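Local coordinates for protein serine protease inhibitor 2 (Anopheles gambiae, PDB 3PZF) that inhibits the clip-domain serine proteases CLIPB9, CLIPB10 and CLIPB4 as a serpin and so restrains melanization in mosquito hemolymph, at residues 279-290 / 365-376. Residues are numbered along the deposited sequence; the frame is centred on the assembly and turned at random. Where two conformers were deposited one is given.
Sequences NEVNVTLPKFKF and VQIFNANRPFIF
Asn282 is gripped at both ends of its backbone by the parallel strand beside it: its N donates to Gln366 O at 2.8 Å, and its O takes the N-H of Phe368, almost straight at 177°. Thr284 repeats the pattern, its N bonding to Phe368 O and its O receiving Ala370 N at 2.9 Å. The Phe368 ring lies on the face shared with Val281 and Val283; with CG anti to the backbone N (chi1 -178°) it leans forward along the strand, bringing CE2 at its edge within 3.9 Å of Leu285 CD2. On the other face Thr284 and Asn369 run side by side, Asn369 OD1 against Thr284 CB and CG2, and Asn282 ND2 is hydrogen-bonded to Asn219 OD1. Pairing stops at Ala370, centre of an inverse gamma turn, whose buried O finds no hydrogen-bond partner and sits 3.2 Å from Pro286 CD. The chains then diverge, and aromatic packing takes over. Pro286 CG abuts the edge of Phe374, 3.6 Å from CE1. Phe288 CZ lies over one face of Phe376 near its rim, the planes 29° apart and the rings slid well off centre, while Phe290 CZ reaches that ring's edge. Strand 277-295 thus runs from serpin sheet C, where 279-286 lies between strands 211-227 and 366-369, into sheet A beside strand 332-341, with Phe288 and Phe290 also packing on Ile392 of strand 386-392.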
loop_
_atom_site.group_PDB
_atom_site.type_symbol
_atom_site.label_atom_id
_atom_site.label_comp_id
_atom_site.label_asym_id
_atom_site.label_seq_id
_atom_site.Cartn_x
_atom_site.Cartn_y
_atom_site.Cartn_z
ATOM N N ASN A 279 -17.615 -19.592 -5.900
ATOM C CA ASN A 279 -19.076 -19.601 -5.792
ATOM C C ASN A 279 -19.675 -18.755 -6.930
ATOM O O ASN A 279 -19.000 -17.874 -7.478
ATOM C CB ASN A 279 -19.507 -18.936 -4.478
ATOM C CG ASN A 279 -19.384 -19.842 -3.270
ATOM O OD1 ASN A 279 -18.364 -19.838 -2.549
ATOM N ND2 ASN A 279 -20.450 -20.581 -2.999
ATOM N N GLU A 280 -20.941 -18.985 -7.270
ATOM C CA GLU A 280 -21.657 -18.021 -8.099
ATOM C C GLU A 280 -21.978 -16.838 -7.200
ATOM O O GLU A 280 -22.547 -17.031 -6.132
ATOM C CB GLU A 280 -22.948 -18.642 -8.627
ATOM C CG GLU A 280 -22.800 -19.259 -9.996
ATOM C CD GLU A 280 -22.686 -18.200 -11.078
ATOM O OE1 GLU A 280 -23.339 -17.137 -10.944
ATOM O OE2 GLU A 280 -21.939 -18.422 -12.056
ATOM N N VAL A 281 -21.609 -15.616 -7.602
ATOM C CA VAL A 281 -21.844 -14.464 -6.744
ATOM C C VAL A 281 -22.362 -13.318 -7.582
ATOM O O VAL A 281 -21.856 -13.078 -8.671
ATOM C CB VAL A 281 -20.559 -13.965 -6.062
ATOM C CG1 VAL A 281 -20.876 -12.879 -4.992
ATOM C CG2 VAL A 281 -19.785 -15.138 -5.452
ATOM N N ASN A 282 -23.371 -12.629 -7.074
ATOM C CA ASN A 282 -23.783 -11.358 -7.673
ATOM C C ASN A 282 -23.103 -10.238 -6.908
ATOM O O ASN A 282 -23.337 -10.078 -5.704
ATOM C CB ASN A 282 -25.296 -11.157 -7.640
ATOM C CG ASN A 282 -25.703 -9.890 -8.393
ATOM O OD1 ASN A 282 -25.607 -8.791 -7.862
ATOM N ND2 ASN A 282 -26.121 -10.051 -9.643
ATOM N N VAL A 283 -22.234 -9.500 -7.602
ATOM C CA VAL A 283 -21.349 -8.528 -6.992
ATOM C C VAL A 283 -21.800 -7.138 -7.371
ATOM O O VAL A 283 -21.938 -6.839 -8.561
ATOM C CB VAL A 283 -19.897 -8.675 -7.535
ATOM C CG1 VAL A 283 -18.988 -7.554 -7.008
ATOM C CG2 VAL A 283 -19.328 -10.057 -7.173
ATOM N N THR A 284 -22.057 -6.313 -6.354
ATOM C CA THR A 284 -22.308 -4.877 -6.548
ATOM C C THR A 284 -21.236 -4.101 -5.785
ATOM O O THR A 284 -21.075 -4.314 -4.573
ATOM C CB THR A 284 -23.696 -4.462 -5.975
ATOM O OG1 THR A 284 -24.727 -5.190 -6.638
ATOM C CG2 THR A 284 -23.950 -2.936 -6.196
ATOM N N LEU A 285 -20.520 -3.214 -6.487
ATOM C CA LEU A 285 -19.433 -2.420 -5.902
ATOM C C LEU A 285 -19.599 -0.980 -6.332
ATOM O O LEU A 285 -19.986 -0.716 -7.483
ATOM C CB LEU A 285 -18.072 -2.868 -6.395
ATOM C CG LEU A 285 -17.584 -4.223 -5.848
ATOM C CD1 LEU A 285 -16.317 -4.570 -6.597
ATOM C CD2 LEU A 285 -17.298 -4.094 -4.361
ATOM N N PRO A 286 -19.300 -0.053 -5.419
ATOM C CA PRO A 286 -19.312 1.351 -5.830
ATOM C C PRO A 286 -18.008 1.666 -6.535
ATOM O O PRO A 286 -16.957 1.168 -6.112
ATOM C CB PRO A 286 -19.395 2.109 -4.502
ATOM C CG PRO A 286 -18.716 1.192 -3.502
ATOM C CD PRO A 286 -19.035 -0.221 -3.977
ATOM N N LYS A 287 -18.058 2.452 -7.592
ATOM C CA LYS A 287 -16.839 2.883 -8.253
ATOM C C LYS A 287 -16.177 3.961 -7.391
ATOM O O LYS A 287 -16.859 4.710 -6.679
ATOM C CB LYS A 287 -17.158 3.392 -9.662
ATOM C CG LYS A 287 -17.644 2.256 -10.585
ATOM C CD LYS A 287 -17.853 2.691 -12.020
ATOM C CE LYS A 287 -19.214 3.371 -12.201
ATOM N NZ LYS A 287 -19.472 3.787 -13.621
ATOM N N PHE A 288 -14.846 4.023 -7.433
ATOM C CA PHE A 288 -14.145 5.078 -6.704
ATOM C C PHE A 288 -12.825 5.413 -7.345
ATOM O O PHE A 288 -12.192 4.575 -8.006
ATOM C CB PHE A 288 -13.965 4.733 -5.214
ATOM C CG PHE A 288 -13.283 3.390 -4.949
ATOM C CD1 PHE A 288 -14.032 2.252 -4.599
ATOM C CD2 PHE A 288 -11.899 3.278 -5.027
ATOM C CE1 PHE A 288 -13.395 1.013 -4.317
ATOM C CE2 PHE A 288 -11.259 2.046 -4.770
ATOM C CZ PHE A 288 -12.015 0.907 -4.420
ATOM N N LYS A 289 -12.433 6.670 -7.165
ATOM C CA LYS A 289 -11.143 7.159 -7.598
ATOM C C LYS A 289 -10.660 8.185 -6.580
ATOM O O LYS A 289 -11.297 9.223 -6.380
ATOM C CB LYS A 289 -11.281 7.822 -8.968
ATOM C CG LYS A 289 -9.995 8.487 -9.470
ATOM C CD LYS A 289 -10.176 9.058 -10.850
ATOM C CE LYS A 289 -8.835 9.513 -11.432
ATOM N NZ LYS A 289 -8.975 10.034 -12.828
ATOM N N PHE A 290 -9.527 7.915 -5.930
ATOM C CA PHE A 290 -9.023 8.855 -4.934
ATOM C C PHE A 290 -7.545 8.606 -4.671
ATOM O O PHE A 290 -6.956 7.632 -5.143
ATOM C CB PHE A 290 -9.811 8.744 -3.605
ATOM C CG PHE A 290 -9.541 7.457 -2.807
ATOM C CD1 PHE A 290 -8.629 7.423 -1.747
ATOM C CD2 PHE A 290 -10.253 6.291 -3.091
ATOM C CE1 PHE A 290 -8.409 6.245 -1.013
ATOM C CE2 PHE A 290 -10.029 5.112 -2.388
ATOM C CZ PHE A 290 -9.120 5.081 -1.334
ATOM N N VAL A 365 -27.062 -18.441 -6.269
ATOM C CA VAL A 365 -26.187 -17.257 -6.255
ATOM C C VAL A 365 -26.082 -16.561 -4.884
ATOM O O VAL A 365 -27.086 -16.261 -4.256
ATOM C CB VAL A 365 -26.675 -16.224 -7.288
ATOM C CG1 VAL A 365 -25.696 -15.073 -7.382
ATOM C CG2 VAL A 365 -26.840 -16.885 -8.655
ATOM N N GLN A 366 -24.859 -16.234 -4.468
ATOM C CA GLN A 366 -24.630 -15.527 -3.214
ATOM C C GLN A 366 -24.631 -14.040 -3.583
ATOM O O GLN A 366 -24.274 -13.703 -4.696
ATOM C CB GLN A 366 -23.259 -15.883 -2.624
ATOM C CG GLN A 366 -23.068 -17.400 -2.417
ATOM C CD GLN A 366 -24.215 -17.981 -1.611
ATOM O OE1 GLN A 366 -25.053 -18.749 -2.124
ATOM N NE2 GLN A 366 -24.294 -17.577 -0.352
ATOM N N ILE A 367 -25.017 -13.165 -2.670
ATOM C CA ILE A 367 -25.122 -11.733 -2.989
ATOM C C ILE A 367 -24.119 -10.954 -2.178
ATOM O O ILE A 367 -24.139 -11.026 -0.962
ATOM C CB ILE A 367 -26.518 -11.167 -2.645
ATOM C CG1 ILE A 367 -27.601 -11.907 -3.429
ATOM C CG2 ILE A 367 -26.568 -9.647 -2.909
ATOM C CD1 ILE A 367 -27.443 -11.797 -4.907
ATOM N N PHE A 368 -23.258 -10.184 -2.859
ATOM C CA PHE A 368 -22.256 -9.352 -2.208
ATOM C C PHE A 368 -22.584 -7.925 -2.654
ATOM O O PHE A 368 -22.357 -7.578 -3.799
ATOM C CB PHE A 368 -20.863 -9.724 -2.714
ATOM C CG PHE A 368 -19.728 -8.963 -2.062
ATOM C CD1 PHE A 368 -19.068 -9.500 -0.970
ATOM C CD2 PHE A 368 -19.287 -7.729 -2.564
ATOM C CE1 PHE A 368 -17.981 -8.825 -0.379
ATOM C CE2 PHE A 368 -18.202 -7.074 -1.970
ATOM C CZ PHE A 368 -17.582 -7.620 -0.868
ATOM N N ASN A 369 -23.142 -7.128 -1.761
ATOM C CA ASN A 369 -23.640 -5.806 -2.144
ATOM C C ASN A 369 -22.990 -4.764 -1.270
ATOM O O ASN A 369 -23.451 -4.508 -0.153
ATOM C CB ASN A 369 -25.175 -5.745 -2.023
ATOM C CG ASN A 369 -25.752 -4.372 -2.411
ATOM O OD1 ASN A 369 -25.053 -3.471 -2.914
ATOM N ND2 ASN A 369 -27.048 -4.205 -2.159
ATOM N N ALA A 370 -21.887 -4.198 -1.764
ATOM C CA ALA A 370 -21.065 -3.293 -0.969
ATOM C C ALA A 370 -21.628 -1.862 -0.996
ATOM O O ALA A 370 -21.041 -0.985 -1.611
ATOM C CB ALA A 370 -19.605 -3.287 -1.504
ATOM N N ASN A 371 -22.767 -1.648 -0.351
ATOM C CA ASN A 371 -23.330 -0.294 -0.251
ATOM C C ASN A 371 -23.128 0.291 1.156
ATOM O O ASN A 371 -23.897 1.132 1.610
ATOM C CB ASN A 371 -24.805 -0.314 -0.645
ATOM C CG ASN A 371 -25.664 -1.080 0.347
ATOM O OD1 ASN A 371 -25.154 -1.789 1.221
ATOM N ND2 ASN A 371 -26.986 -0.962 0.194
ATOM N N ARG A 372 -22.088 -0.179 1.834
ATOM C CA ARG A 372 -21.651 0.398 3.099
ATOM C C ARG A 372 -20.121 0.251 3.170
ATOM O O ARG A 372 -19.543 -0.347 2.293
ATOM C CB ARG A 372 -22.323 -0.280 4.283
ATOM C CG ARG A 372 -22.102 -1.738 4.340
ATOM C CD ARG A 372 -22.999 -2.399 5.389
ATOM N NE ARG A 372 -22.754 -3.825 5.278
ATOM C CZ ARG A 372 -23.475 -4.641 4.522
ATOM N NH1 ARG A 372 -24.553 -4.183 3.883
ATOM N NH2 ARG A 372 -23.138 -5.914 4.431
ATOM N N PRO A 373 -19.479 0.838 4.185
ATOM C CA PRO A 373 -18.002 0.893 4.139
ATOM C C PRO A 373 -17.344 -0.496 4.142
ATOM O O PRO A 373 -17.889 -1.463 4.682
ATOM C CB PRO A 373 -17.637 1.654 5.424
ATOM C CG PRO A 373 -18.787 2.632 5.593
ATOM C CD PRO A 373 -20.026 1.741 5.212
ATOM N N PHE A 374 -16.191 -0.587 3.497
ATOM C CA PHE A 374 -15.506 -1.877 3.391
ATOM C C PHE A 374 -14.026 -1.669 3.270
ATOM O O PHE A 374 -13.567 -0.547 3.046
ATOM C CB PHE A 374 -16.040 -2.652 2.174
ATOM C CG PHE A 374 -15.913 -1.916 0.852
ATOM C CD1 PHE A 374 -16.976 -1.136 0.365
ATOM C CD2 PHE A 374 -14.769 -2.039 0.077
ATOM C CE1 PHE A 374 -16.888 -0.504 -0.845
ATOM C CE2 PHE A 374 -14.664 -1.399 -1.152
ATOM C CZ PHE A 374 -15.739 -0.602 -1.610
ATOM N N ILE A 375 -13.287 -2.772 3.451
ATOM C CA ILE A 375 -11.824 -2.798 3.357
ATOM C C ILE A 375 -11.479 -3.465 2.048
ATOM O O ILE A 375 -12.203 -4.346 1.606
ATOM C CB ILE A 375 -11.279 -3.639 4.528
ATOM C CG1 ILE A 375 -11.674 -2.945 5.846
ATOM C CG2 ILE A 375 -9.717 -3.887 4.390
ATOM C CD1 ILE A 375 -11.752 -3.884 7.080
ATOM N N PHE A 376 -10.395 -3.044 1.401
ATOM C CA PHE A 376 -9.909 -3.754 0.234
ATOM C C PHE A 376 -8.384 -3.836 0.289
ATOM O O PHE A 376 -7.732 -3.068 1.021
ATOM C CB PHE A 376 -10.354 -3.067 -1.056
ATOM C CG PHE A 376 -9.790 -1.679 -1.233
ATOM C CD1 PHE A 376 -10.498 -0.549 -0.787
ATOM C CD2 PHE A 376 -8.565 -1.487 -1.871
ATOM C CE1 PHE A 376 -9.960 0.736 -0.936
ATOM C CE2 PHE A 376 -8.031 -0.195 -2.030
ATOM C CZ PHE A 376 -8.736 0.913 -1.562
#